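Local coordinates for protein adhesin (PDB 6VT2) that binds sialylated glycans through two tandem Siglec-like modules, probably so that the streptococcus can adhere to sialoglycan-bearing host surfaces, at residues 83-86 with 87-90; 111-114 with 115-118; 191-194 with 195-198; 251-255 with 256-260. All blocks are in the same frame, centred on the assembly; numbering follows the deposited sequence.

Contact 1 (83-86 with 87-90)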
ATOM      1  N   ILE A  83     -20.161 -23.118 -25.575  1.00  9.86           N
ATOM      2  CA  ILE A  83     -19.665 -23.287 -24.206  1.00  8.69           C
ATOM      3  C   ILE A  83     -19.264 -24.753 -24.071  1.00  8.64           C
ATOM      4  O   ILE A  83     -20.108 -25.641 -24.255  1.00 10.12           O
ATOM      5  CB  ILE A  83     -20.739 -22.901 -23.183  1.00 10.79           C
ATOM      6  CG1 ILE A  83     -21.074 -21.434 -23.352  1.00 15.74           C
ATOM      7  CG2 ILE A  83     -20.231 -23.259 -21.806  1.00 12.20           C
ATOM      8  CD1 ILE A  83     -22.354 -21.085 -22.597  1.00 18.66           C
ATOM      9  N   VAL A  84     -17.988 -25.002 -23.766  1.00  8.81           N
ATOM     10  CA  VAL A  84     -17.563 -26.388 -23.524  1.00  8.55           C
ATOM     11  C   VAL A  84     -18.140 -26.840 -22.206  1.00  8.57           C
ATOM     12  O   VAL A  84     -17.939 -26.146 -21.221  1.00  8.60           O
ATOM     13  CB  VAL A  84     -16.050 -26.511 -23.486  1.00  8.80           C
ATOM     14  CG1 VAL A  84     -15.612 -27.952 -23.266  1.00  8.98           C
ATOM     15  CG2 VAL A  84     -15.481 -25.905 -24.825  1.00 11.11           C
ATOM     16  N   PRO A  85     -18.750 -28.017 -22.128  1.00  8.56           N
ATOM     17  CA  PRO A  85     -19.322 -28.487 -20.873  1.00  8.59           C
ATOM     18  C   PRO A  85     -18.236 -28.572 -19.815  1.00  8.57           C
ATOM     19  O   PRO A  85     -17.095 -28.966 -20.076  1.00  8.53           O
ATOM     20  CB  PRO A  85     -19.885 -29.863 -21.229  1.00  8.75           C
ATOM     21  CG  PRO A  85     -20.175 -29.744 -22.765  1.00 10.12           C
ATOM     22  CD  PRO A  85     -19.098 -28.883 -23.279  1.00  9.42           C
ATOM     23  N   ILE A  86     -18.663 -28.297 -18.587  1.00  9.08           N
ATOM     24  CA  ILE A  86     -17.754 -28.233 -17.485  1.00  9.30           C
ATOM     25  C   ILE A  86     -17.146 -29.593 -17.195  1.00  8.58           C
ATOM     26  O   ILE A  86     -16.068 -29.640 -16.602  1.00 10.64           O
ATOM     27  CB  ILE A  86     -18.466 -27.685 -16.245  1.00  8.66           C
ATOM     28  CG1 ILE A  86     -17.426 -27.219 -15.199  1.00 10.70           C
ATOM     29  CG2 ILE A  86     -19.412 -28.724 -15.682  1.00  8.69           C
ATOM     30  CD1 ILE A  86     -16.588 -26.094 -15.625  1.00 10.70           C
ATOM     31  N   ASN A  87     -17.794 -30.692 -17.582  1.00  9.98           N
ATOM     32  CA  ASN A  87     -17.250 -32.027 -17.320  1.00  9.18           C
ATOM     33  C   ASN A  87     -16.726 -32.729 -18.574  1.00 10.58           C
ATOM     34  O   ASN A  87     -16.552 -33.959 -18.575  1.00 10.28           O
ATOM     35  CB  ASN A  87     -18.301 -32.912 -16.667  1.00 10.18           C
ATOM     36  CG  ASN A  87     -19.488 -33.147 -17.554  1.00 12.35           C
ATOM     37  OD1 ASN A  87     -19.847 -32.289 -18.348  1.00 12.86           O
ATOM     38  ND2 ASN A  87     -20.119 -34.291 -17.401  1.00 13.35           N
ATOM     39  N   HIS A  88     -16.510 -31.979 -19.650  1.00  9.34           N
ATOM     40  CA  HIS A  88     -15.887 -32.558 -20.824  1.00  8.96           C
ATOM     41  C   HIS A  88     -14.537 -33.147 -20.432  1.00  9.60           C
ATOM     42  O   HIS A  88     -13.812 -32.604 -19.598  1.00 10.21           O
ATOM     43  CB  HIS A  88     -15.712 -31.469 -21.881  1.00  8.43           C
ATOM     44  CG  HIS A  88     -15.585 -31.996 -23.261  1.00  8.41           C
ATOM     45  ND1 HIS A  88     -14.412 -32.552 -23.705  1.00  9.22           N
ATOM     46  CD2 HIS A  88     -16.466 -32.107 -24.287  1.00 10.63           C
ATOM     47  CE1 HIS A  88     -14.576 -33.000 -24.945  1.00  9.08           C
ATOM     48  NE2 HIS A  88     -15.812 -32.734 -25.328  1.00 10.11           N
ATOM     49  N   GLY A  89     -14.173 -34.213 -21.096  1.00 10.78           N
ATOM     50  CA  GLY A  89     -12.825 -34.711 -20.957  1.00 12.05           C
ATOM     51  C   GLY A  89     -11.775 -33.759 -21.517  1.00 11.20           C
ATOM     52  O   GLY A  89     -12.054 -32.898 -22.332  1.00  9.22           O
ATOM     53  N   VAL A  90     -10.552 -33.841 -20.969  1.00 10.94           N
ATOM     54  CA  VAL A  90      -9.445 -33.031 -21.451  1.00 10.01           C
ATOM     55  C   VAL A  90      -8.294 -33.949 -21.801  1.00 11.03           C
ATOM     56  O   VAL A  90      -7.148 -33.511 -21.845  1.00 13.86           O
ATOM     57  CB  VAL A  90      -9.008 -31.973 -20.436  1.00  9.24           C
ATOM     58  CG1 VAL A  90     -10.071 -30.922 -20.424  1.00 10.75           C
ATOM     59  CG2 VAL A  90      -8.831 -32.617 -19.058  1.00 15.66           C
TER
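Pro85 O receives the backbone N of His88 at 3.1 Å in a nearly straight bond (167°), which closes a type I beta turn from Pro85 to His88. Ile86 and Asn87 fill the two corner positions, their side chains starting off away from the turn. Asn87 OD1 returns toward its first residue: with CG held between the backbone N and the carbonyl carbon (chi1 63°), it comes to 3.8 Å from Pro85 CB. Just before the turn, Val84 CG1 meets His88 CB at 3.8 Å and approaches CG of the imidazole obliquely. That ring is fixed at both nitrogens. His88 ND1 donates to Gly89 O at 2.8 Å, almost straight (173°), with the acceptor in the ring plane and the ND1 proton on a lone pair of the carbonyl. His88 NE2 is hydrogen-bonded to Tyr96 OH, a residue of the glycan pocket, and the Trp56 ring meets the imidazole roughly at right angles. The His88 side chain lies about 4 Å from the bound sialic acid at the nearest atoms. Bonds at both nitrogens leave the imidazole little freedom to rotate beside the sugar, which probably steadies Tyr96 as well.

Contact 2 (111-114 with 115-118). With GAL (beta-D-galactopyranose), chain D; A2G (2-acetamido-2-deoxy-alpha-D-galactopyranose), chain B.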
ATOM      1  N   ALA A 111     -15.587 -28.325 -52.021  1.00 11.88           N
ATOM      2  CA  ALA A 111     -15.539 -29.773 -51.981  1.00 13.77           C
ATOM      3  C   ALA A 111     -15.334 -30.188 -50.519  1.00 12.23           C
ATOM      4  O   ALA A 111     -14.651 -29.519 -49.832  1.00 14.31           O
ATOM      5  CB  ALA A 111     -14.411 -30.274 -52.820  1.00 15.16           C
ATOM      6  N   LEU A 112     -15.868 -31.314 -50.159  1.00 11.11           N
ATOM      7  CA  LEU A 112     -15.692 -31.901 -48.836  1.00  9.60           C
ATOM      8  C   LEU A 112     -14.779 -33.113 -49.004  1.00 10.78           C
ATOM      9  O   LEU A 112     -15.118 -34.065 -49.723  1.00 12.36           O
ATOM     10  CB  LEU A 112     -17.022 -32.356 -48.284  1.00 11.42           C
ATOM     11  CG  LEU A 112     -16.915 -33.072 -46.979  1.00 10.79           C
ATOM     12  CD1 LEU A 112     -16.354 -32.088 -45.907  1.00 14.89           C
ATOM     13  CD2 LEU A 112     -18.292 -33.574 -46.491  1.00 14.86           C
ATOM     14  N   VAL A 113     -13.598 -33.073 -48.395  1.00 10.00           N
ATOM     15  CA  VAL A 113     -12.584 -34.122 -48.561  1.00 10.84           C
ATOM     16  C   VAL A 113     -12.014 -34.399 -47.161  1.00  9.96           C
ATOM     17  O   VAL A 113     -11.412 -33.556 -46.614  1.00 10.42           O
ATOM     18  CB  VAL A 113     -11.483 -33.699 -49.534  1.00 12.03           C
ATOM     19  CG1 VAL A 113     -10.531 -34.861 -49.764  1.00 13.76           C
ATOM     20  CG2 VAL A 113     -12.010 -33.170 -50.860  1.00 14.57           C
ATOM     21  N   ASP A 114     -12.191 -35.609 -46.659  1.00 10.97           N
ATOM     22  CA  ASP A 114     -11.714 -36.032 -45.340  1.00 11.85           C
ATOM     23  C   ASP A 114     -10.238 -35.687 -45.164  1.00 11.74           C
ATOM     24  O   ASP A 114      -9.465 -35.977 -46.012  1.00 13.69           O
ATOM     25  CB  ASP A 114     -11.819 -37.545 -45.227  1.00 11.67           C
ATOM     26  CG  ASP A 114     -11.382 -38.039 -43.866  1.00 20.96           C
ATOM     27  OD1 ASP A 114     -11.931 -37.573 -42.939  1.00 17.31           O
ATOM     28  OD2 ASP A 114     -10.456 -38.843 -43.810  1.00 22.56           O
ATOM     29  N   LYS A 115      -9.930 -34.889 -44.147  1.00  9.38           N
ATOM     30  CA  LYS A 115      -8.592 -34.486 -43.689  1.00 10.82           C
ATOM     31  C   LYS A 115      -7.895 -33.602 -44.706  1.00 12.79           C
ATOM     32  O   LYS A 115      -6.747 -33.447 -44.568  1.00 13.62           O
ATOM     33  CB  LYS A 115      -7.748 -35.699 -43.303  1.00 14.50           C
ATOM     34  CG  LYS A 115      -8.329 -36.474 -42.130  1.00 16.25           C
ATOM     35  CD  LYS A 115      -7.391 -37.569 -41.746  1.00 20.66           C
ATOM     36  CE  LYS A 115      -7.881 -38.474 -40.653  1.00 34.51           C
ATOM     37  NZ  LYS A 115      -7.168 -39.764 -40.775  1.00 42.75           N
ATOM     38  N   GLN A 116      -8.631 -33.024 -45.647  1.00 11.21           N
ATOM     39  CA  GLN A 116      -7.988 -32.189 -46.661  1.00 12.19           C
ATOM     40  C   GLN A 116      -8.714 -30.904 -46.947  1.00  9.96           C
ATOM     41  O   GLN A 116      -8.079 -29.912 -47.276  1.00 12.44           O
ATOM     42  CB  GLN A 116      -7.814 -32.931 -47.986  1.00 11.79           C
ATOM     43  CG  GLN A 116      -6.916 -34.152 -47.859  1.00 12.75           C
ATOM     44  CD  GLN A 116      -6.433 -34.607 -49.197  1.00 13.70           C
ATOM     45  OE1 GLN A 116      -5.618 -33.912 -49.848  1.00 13.12           O
ATOM     46  NE2 GLN A 116      -6.942 -35.758 -49.654  1.00 17.99           N
ATOM     47  N   SER A 117     -10.008 -30.870 -46.893  1.00  9.77           N
ATOM     48  CA  SER A 117     -10.736 -29.650 -47.207  1.00  8.78           C
ATOM     49  C   SER A 117     -10.825 -28.769 -45.971  1.00  8.99           C
ATOM     50  O   SER A 117     -10.238 -29.058 -44.931  1.00 11.25           O
ATOM     51  CB  SER A 117     -12.089 -29.991 -47.826  1.00 10.25           C
ATOM     52  OG  SER A 117     -12.892 -30.720 -46.912  1.00  9.10           O
ATOM     53  N   GLU A 118     -11.523 -27.662 -46.105  1.00 10.13           N
ATOM     54  CA  GLU A 118     -11.504 -26.644 -45.073  1.00  8.46           C
ATOM     55  C   GLU A 118     -12.096 -27.197 -43.792  1.00  8.43           C
ATOM     56  O   GLU A 118     -13.198 -27.745 -43.776  1.00  8.59           O
ATOM     57  CB  GLU A 118     -12.282 -25.441 -45.541  1.00  9.45           C
ATOM     58  CG  GLU A 118     -11.730 -24.726 -46.797  1.00 13.55           C
ATOM     59  CD  GLU A 118     -12.192 -25.258 -48.156  1.00 15.59           C
ATOM     60  OE1 GLU A 118     -12.836 -26.338 -48.261  1.00 13.71           O
ATOM     61  OE2 GLU A 118     -11.922 -24.550 -49.154  1.00 18.89           O
TER
HETATM   62  C1  GAL D   2     -13.521 -39.276 -38.448  1.00 16.33           C
HETATM   63  C2  GAL D   2     -12.951 -39.471 -37.027  1.00 13.07           C
HETATM   64  C3  GAL D   2     -12.564 -38.135 -36.402  1.00 14.26           C
HETATM   65  C4  GAL D   2     -11.651 -37.344 -37.349  1.00 12.23           C
HETATM   66  C5  GAL D   2     -12.357 -37.202 -38.694  1.00 13.43           C
HETATM   67  C6  GAL D   2     -11.539 -36.450 -39.760  1.00 12.25           C
HETATM   68  O2  GAL D   2     -13.914 -40.047 -36.162  1.00 15.91           O
HETATM   69  O3  GAL D   2     -11.875 -38.327 -35.169  1.00 13.04           O
HETATM   70  O4  GAL D   2     -10.422 -38.013 -37.515  1.00 13.26           O
HETATM   71  O5  GAL D   2     -12.636 -38.494 -39.234  1.00 11.16           O
HETATM   72  O6  GAL D   2     -12.302 -36.225 -40.938  1.00 16.65           O
HETATM   73  O5  A2G B   1     -14.969 -42.229 -42.552  1.00 21.87           O
HETATM   74  C1  A2G B   1     -15.891 -42.243 -41.468  1.00 18.31           C
HETATM   75  O1  A2G B   1     -16.834 -41.190 -41.673  1.00 32.56           O
HETATM   76  C2  A2G B   1     -15.114 -42.006 -40.172  1.00 16.14           C
HETATM   77  N2  A2G B   1     -16.097 -41.874 -39.111  1.00 17.91           N
HETATM   78  C3  A2G B   1     -14.394 -40.666 -40.216  1.00 17.15           C
HETATM   79  O3  A2G B   1     -13.605 -40.518 -39.025  1.00 15.26           O
HETATM   80  C4  A2G B   1     -13.523 -40.607 -41.469  1.00 16.43           C
HETATM   81  O4  A2G B   1     -12.449 -41.538 -41.340  1.00 19.82           O
HETATM   82  C5  A2G B   1     -14.355 -40.948 -42.712  1.00 20.37           C
HETATM   83  C6  A2G B   1     -13.534 -40.963 -43.997  1.00 26.50           C
HETATM   84  O6  A2G B   1     -14.438 -40.936 -45.108  1.00 29.45           O
HETATM   85  C7  A2G B   1     -16.200 -42.798 -38.155  1.00 26.75           C
HETATM   86  O7  A2G B   1     -15.486 -43.784 -38.132  1.00 33.92           O
HETATM   87  C8  A2G B   1     -17.250 -42.551 -37.113  1.00 30.59           C
HETATM   88  O   HOH W   1     -12.678 -27.722 -50.573  1.00 15.17           O
HETATM   89  O   HOH W   2     -15.415 -27.297 -48.030  1.00 18.58           O
HETATM   90  O   HOH W   3      -8.773 -37.504 -48.205  1.00 15.03           O
HETATM   91  O   HOH W   4     -10.240 -40.471 -41.874  1.00 25.37           O
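Hydrogen bonds between Val113 and Ser117 hold this turn from both ends. Val113 O accepts Gln116 N and Ser117 N, each at 3.0 Å, the second in the carbonyl plane and the first 36° above it. In return Val113 N donates to Ser117 OG at 2.9 Å in a nearly straight bond (171°); a chi1 of 62° sets that hydroxyl between the serine's own N and carbonyl carbon. Waters add bridges: one accepts from Gln116 NE2 and donates to Asp114 O, another donates to both Ala111 O and Glu118 OE1. Apolar contact is modest, with Val113 CG1 lying obliquely against Gln116 CB at 3.8 Å. The charged side chains of Asp114 and Lys115 run side by side in the same direction, Asp114 OD2 standing 4.6 Å from Lys115 NZ, too far for a salt bridge. At the sugar, galactose O6 donates to Asp114 OD1, though the modelled 2.4 Å is too short to take at face value, while Asp114 OD2 takes a water that also meets O4 of the N-acetylgalactosamine (A2G). Tyr99 OH bonds both Lys115 N and the galactose. The arrangement belongs to the glycan pocket of a Siglec-like domain, flanked by the loop between strands 95-104 and 119-125.

Contact 3 (191-194 with 195-198)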
ATOM      1  N   THR A 191      -0.796 -25.442  -8.153  1.00 15.15           N
ATOM      2  CA  THR A 191      -0.209 -25.505  -6.820  1.00 15.54           C
ATOM      3  C   THR A 191       0.839 -24.416  -6.659  1.00 15.30           C
ATOM      4  O   THR A 191       1.622 -24.127  -7.582  1.00 16.72           O
ATOM      5  CB  THR A 191       0.459 -26.859  -6.586  1.00 18.86           C
ATOM      6  OG1 THR A 191      -0.509 -27.938  -6.690  1.00 21.93           O
ATOM      7  CG2 THR A 191       1.116 -26.903  -5.213  1.00 19.55           C
ATOM      8  N   ILE A 192       0.823 -23.746  -5.511  1.00 14.84           N
ATOM      9  CA  ILE A 192       1.902 -22.834  -5.158  1.00 17.73           C
ATOM     10  C   ILE A 192       2.618 -23.447  -3.968  1.00 14.11           C
ATOM     11  O   ILE A 192       1.994 -23.697  -2.936  1.00 16.30           O
ATOM     12  CB  ILE A 192       1.377 -21.437  -4.839  1.00 17.09           C
ATOM     13  CG1 ILE A 192       0.518 -20.889  -5.971  1.00 20.22           C
ATOM     14  CG2 ILE A 192       2.584 -20.482  -4.637  1.00 19.78           C
ATOM     15  CD1 ILE A 192       0.009 -19.520  -5.667  1.00 18.01           C
ATOM     16  N   ALA A 193       3.910 -23.735  -4.131  1.00 15.48           N
ATOM     17  CA  ALA A 193       4.663 -24.466  -3.127  1.00 16.44           C
ATOM     18  C   ALA A 193       4.849 -23.614  -1.897  1.00 16.20           C
ATOM     19  O   ALA A 193       4.940 -22.378  -1.978  1.00 15.60           O
ATOM     20  CB  ALA A 193       6.035 -24.863  -3.650  1.00 23.12           C
ATOM     21  N   ALA A 194       4.910 -24.322  -0.772  1.00 15.72           N
ATOM     22  CA  ALA A 194       5.094 -23.690   0.538  1.00 20.50           C
ATOM     23  C   ALA A 194       6.279 -22.745   0.566  1.00 20.80           C
ATOM     24  O   ALA A 194       6.218 -21.694   1.200  1.00 16.72           O
ATOM     25  CB  ALA A 194       5.266 -24.756   1.603  1.00 19.11           C
ATOM     26  N   ALA A 195       7.349 -23.072  -0.147  1.00 20.77           N
ATOM     27  CA  ALA A 195       8.506 -22.178  -0.182  1.00 18.33           C
ATOM     28  C   ALA A 195       8.143 -20.816  -0.738  1.00 29.81           C
ATOM     29  O   ALA A 195       8.785 -19.804  -0.407  1.00 23.17           O
ATOM     30  CB  ALA A 195       9.625 -22.824  -1.009  1.00 28.23           C
ATOM     31  N   GLN A 196       7.115 -20.744  -1.579  1.00 19.77           N
ATOM     32  CA  GLN A 196       6.715 -19.465  -2.134  1.00 18.48           C
ATOM     33  C   GLN A 196       5.559 -18.820  -1.383  1.00 17.14           C
ATOM     34  O   GLN A 196       5.067 -17.780  -1.811  1.00 22.64           O
ATOM     35  CB  GLN A 196       6.332 -19.637  -3.612  1.00 21.58           C
ATOM     36  CG  GLN A 196       7.496 -19.713  -4.542  1.00 32.86           C
ATOM     37  CD  GLN A 196       8.366 -20.903  -4.306  1.00 35.69           C
ATOM     38  OE1 GLN A 196       7.938 -22.056  -4.469  1.00 33.73           O
ATOM     39  NE2 GLN A 196       9.611 -20.645  -3.906  1.00 37.76           N
ATOM     40  N   THR A 197       5.090 -19.402  -0.278  1.00 16.60           N
ATOM     41  CA  THR A 197       3.986 -18.802   0.431  1.00 18.93           C
ATOM     42  C   THR A 197       4.313 -18.423   1.861  1.00 17.90           C
ATOM     43  O   THR A 197       3.745 -17.453   2.351  1.00 18.72           O
ATOM     44  CB  THR A 197       2.772 -19.730   0.440  1.00 16.55           C
ATOM     45  OG1 THR A 197       3.093 -20.912   1.154  1.00 15.46           O
ATOM     46  CG2 THR A 197       2.418 -20.120  -1.010  1.00 19.26           C
ATOM     47  N   VAL A 198       5.119 -19.216   2.561  1.00 15.67           N
ATOM     48  CA  VAL A 198       5.346 -18.966   3.977  1.00 15.47           C
ATOM     49  C   VAL A 198       6.807 -19.171   4.356  1.00 18.52           C
ATOM     50  O   VAL A 198       7.545 -19.944   3.742  1.00 18.09           O
ATOM     51  CB  VAL A 198       4.488 -19.870   4.871  1.00 13.72           C
ATOM     52  CG1 VAL A 198       3.048 -19.663   4.615  1.00 18.24           C
ATOM     53  CG2 VAL A 198       4.895 -21.333   4.619  1.00 17.86           C
TER
HETATM   54  O   HOH W   5       5.516 -22.662  -6.328  1.00 26.81           O
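A short 3-10 segment, 194-196, carries the chain from the end of strand 189-192 to strand 198-200 within the atypical Rib domain. Ala193 O starts the turn by accepting Gln196 N at 2.7 Å, the donor lying 46° above the carbonyl plane. Ala194 O is gripped twice. Val198 N reaches it at 3.0 Å, nearly along the C=O axis, in an i+4 bond that ends the turn, whereas Thr197 N, also at 3.0 Å, comes from well above the carbonyl plane. One oxygen thus holds two successive amides and turns the chain toward the next strand.

Among the side chains, Ile192 CG2 packs against Thr197 CG2 at 3.6 Å, the two side chains crossing at a slant, and the same isoleucine methyl lies against Gln196 CB. The threonine presents its methyl to Ile192 because its OG1 occupies the place between backbone N and carbonyl carbon (chi1 64°); that hydroxyl is hydrogen-bonded to Gly178 O. Gln196 bends at chi2 (64°) so that its amide folds back over the start of the turn, where OE1 is 3.5 Å from Ala193 CB. A water links the same two residues, accepting from Ala193 N at 2.9 Å and donating to Gln196 OE1 at 3.1 Å.

Ile192 and Thr197 turn their apolar atoms toward the interior, where Ile192 meets Val159 and Thr197 meets Val155 of helix 149-162. Both also touch Val180 of strand 180-183, the neighbour of strand 189-192 in the three-stranded antiparallel sheet, so the inner side of the turn packs on both helix and sheet.

Contact 4 (251-255 with 256-260)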
ATOM      1  N   ASN A 251       4.522   4.914  33.956  1.00 10.27           N
ATOM      2  CA  ASN A 251       3.448   5.396  34.786  1.00 12.87           C
ATOM      3  C   ASN A 251       3.768   6.769  35.333  1.00 13.34           C
ATOM      4  O   ASN A 251       2.854   7.557  35.499  1.00 12.39           O
ATOM      5  CB  ASN A 251       3.161   4.368  35.876  1.00 13.99           C
ATOM      6  CG  ASN A 251       2.386   3.163  35.315  1.00 17.21           C
ATOM      7  OD1 ASN A 251       1.279   3.302  34.834  1.00 24.67           O
ATOM      8  ND2 ASN A 251       2.979   1.997  35.381  1.00 37.29           N
ATOM      9  N   THR A 252       5.044   7.090  35.561  1.00 10.80           N
ATOM     10  CA  THR A 252       5.423   8.453  35.934  1.00  9.62           C
ATOM     11  C   THR A 252       5.027   9.415  34.842  1.00  9.56           C
ATOM     12  O   THR A 252       4.438  10.466  35.115  1.00 11.15           O
ATOM     13  CB  THR A 252       6.908   8.537  36.203  1.00 13.39           C
ATOM     14  OG1 THR A 252       7.231   7.717  37.342  1.00 15.54           O
ATOM     15  CG2 THR A 252       7.342   9.969  36.507  1.00 12.27           C
ATOM     16  N   LEU A 253       5.319   9.080  33.600  1.00 11.40           N
ATOM     17  CA  LEU A 253       4.925  10.019  32.553  1.00  9.56           C
ATOM     18  C   LEU A 253       3.421  10.126  32.443  1.00 10.27           C
ATOM     19  O   LEU A 253       2.878  11.229  32.256  1.00 10.68           O
ATOM     20  CB  LEU A 253       5.515   9.616  31.211  1.00 13.17           C
ATOM     21  CG  LEU A 253       5.547  10.709  30.171  1.00 11.89           C
ATOM     22  CD1 LEU A 253       6.666  11.646  30.538  1.00  9.69           C
ATOM     23  CD2 LEU A 253       5.724  10.181  28.763  1.00 13.61           C
ATOM     24  N   LEU A 254       2.702   9.006  32.561  1.00 11.32           N
ATOM     25  CA  LEU A 254       1.250   9.115  32.591  1.00 11.41           C
ATOM     26  C   LEU A 254       0.794  10.061  33.695  1.00 10.71           C
ATOM     27  O   LEU A 254      -0.172  10.801  33.534  1.00 12.68           O
ATOM     28  CB  LEU A 254       0.584   7.753  32.785  1.00 13.58           C
ATOM     29  CG  LEU A 254       0.733   6.812  31.616  1.00 16.26           C
ATOM     30  CD1 LEU A 254       0.012   5.508  31.945  1.00 18.82           C
ATOM     31  CD2 LEU A 254       0.211   7.380  30.356  1.00 19.79           C
ATOM     32  N   GLY A 255       1.452  10.016  34.821  1.00 10.12           N
ATOM     33  CA  GLY A 255       1.084  10.822  35.966  1.00  9.95           C
ATOM     34  C   GLY A 255       1.212  12.298  35.726  1.00 10.91           C
ATOM     35  O   GLY A 255       0.536  13.102  36.368  1.00 13.62           O
ATOM     36  N   LEU A 256       2.084  12.665  34.823  1.00  9.57           N
ATOM     37  CA  LEU A 256       2.225  14.048  34.435  1.00  9.97           C
ATOM     38  C   LEU A 256       1.170  14.482  33.450  1.00 12.12           C
ATOM     39  O   LEU A 256       1.168  15.651  33.067  1.00 14.36           O
ATOM     40  CB  LEU A 256       3.579  14.276  33.770  1.00 10.49           C
ATOM     41  CG  LEU A 256       4.813  14.067  34.612  1.00  9.90           C
ATOM     42  CD1 LEU A 256       6.080  14.358  33.763  1.00 12.12           C
ATOM     43  CD2 LEU A 256       4.744  14.950  35.809  1.00 14.76           C
ATOM     44  N   GLY A 257       0.322  13.584  32.987  1.00  9.54           N
ATOM     45  CA  GLY A 257      -0.724  13.911  32.054  1.00  9.61           C
ATOM     46  C   GLY A 257      -0.397  13.625  30.613  1.00 10.19           C
ATOM     47  O   GLY A 257      -1.097  14.127  29.748  1.00 12.91           O
ATOM     48  N   PHE A 258       0.613  12.800  30.330  1.00  9.46           N
ATOM     49  CA  PHE A 258       0.914  12.444  28.961  1.00  9.42           C
ATOM     50  C   PHE A 258      -0.024  11.385  28.452  1.00 11.02           C
ATOM     51  O   PHE A 258      -0.582  10.598  29.223  1.00 11.14           O
ATOM     52  CB  PHE A 258       2.333  11.899  28.870  1.00  9.38           C
ATOM     53  CG  PHE A 258       3.370  12.952  28.881  1.00  9.35           C
ATOM     54  CD1 PHE A 258       3.585  13.772  29.981  1.00  9.37           C
ATOM     55  CD2 PHE A 258       4.159  13.117  27.770  1.00  9.31           C
ATOM     56  CE1 PHE A 258       4.597  14.743  29.934  1.00  9.34           C
ATOM     57  CE2 PHE A 258       5.154  14.086  27.747  1.00  9.30           C
ATOM     58  CZ  PHE A 258       5.348  14.933  28.819  1.00 10.39           C
ATOM     59  N   THR A 259      -0.135  11.328  27.133  1.00  9.40           N
ATOM     60  CA  THR A 259      -0.859  10.268  26.466  1.00  9.42           C
ATOM     61  C   THR A 259       0.044   9.549  25.502  1.00 10.05           C
ATOM     62  O   THR A 259       1.008  10.114  25.001  1.00 10.35           O
ATOM     63  CB  THR A 259      -2.091  10.772  25.701  1.00 11.69           C
ATOM     64  OG1 THR A 259      -1.676  11.651  24.642  1.00 11.81           O
ATOM     65  CG2 THR A 259      -3.040  11.470  26.639  1.00 13.31           C
ATOM     66  N   PHE A 260      -0.291   8.284  25.279  1.00 10.64           N
ATOM     67  CA  PHE A 260       0.410   7.385  24.366  1.00 11.26           C
ATOM     68  C   PHE A 260      -0.647   6.865  23.409  1.00 14.25           C
ATOM     69  O   PHE A 260      -1.593   6.326  23.811  1.00 16.01           O
ATOM     70  CB  PHE A 260       0.995   6.163  25.069  1.00 11.84           C
ATOM     71  CG  PHE A 260       2.218   6.444  25.880  1.00 11.37           C
ATOM     72  CD1 PHE A 260       2.143   7.199  27.020  1.00 11.52           C
ATOM     73  CD2 PHE A 260       3.430   5.899  25.539  1.00 14.93           C
ATOM     74  CE1 PHE A 260       3.269   7.469  27.761  1.00 14.50           C
ATOM     75  CE2 PHE A 260       4.548   6.178  26.279  1.00 14.06           C
ATOM     76  CZ  PHE A 260       4.464   6.976  27.374  1.00 16.76           C
TER
HETATM   77  O   HOH W   6      -2.004  10.537  31.432  1.00 20.13           O
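Helix 244-255 ends as its last carbonyls receive amides from the chain beyond it: Gly257 N donates to Leu254 O at 2.9 Å, Leu256 N to Thr252 O at 3.2 Å, and Phe258 N gives Leu253 O a weak bond at 3.4 Å. A water donates to Leu254 O and to Phe258 O, joining the final turn to the outgoing chain. Leu253 provides the main apolar contact. Its CG, anti to the backbone N (chi1 -162°), lies 3.4 Å from Phe258 CG; CG and CD1 lie over one face of the phenyl ring, and CD2 reaches past its rim. Leu253 CD1 sits 3.6 Å from the Phe258 ring centroid and only 6° off the normal, a CH-pi contact almost centred on the face. The other branch spans two aromatics, Leu253 CD2 touching Phe258 CD2 at 3.5 Å and Phe260 CZ at 3.7 Å. The bond from Gly257 N and the weak one from Phe258 N, with the positive phi of Gly257 (97°), make this reversal a Schellman motif. The chain then enters strand 259-261, at the edge of an antiparallel sheet of the second Siglec-like domain. Leu254 CD2 meets the Phe260 ring obliquely and lies 3.5 Å from Phe258 O. Beyond the segments, Phe260 packs edge-to-face with Tyr250 and Phe240, while Leu253 and Phe258 both touch Ile281 of strand 277-283. Next to Leu253 in the helix, Thr252 touches the bound sialic acid, its OG1 hydrogen-bonded to Ser248 O of the same helix.

From the N terminus the four contacts follow in series; each closes a short local turn, and none nests within or crosses another. Contacts 1 and 2 share the first Siglec-like domain, their centres about 27 Å apart: contact 1 turns the chain after strand 76-83, and contact 2 lies in the loop joining strands 95-104 and 119-125, both near the bound glycan. Contact 3 joins strand 189-192 to strand 198-200 in the atypical Rib domain that follows. Contact 4 lies in the second Siglec-like domain, its centre about 90 Å from that of contact 2, and takes helix 244-255 into strand 259-261 beside the second glycan pocket.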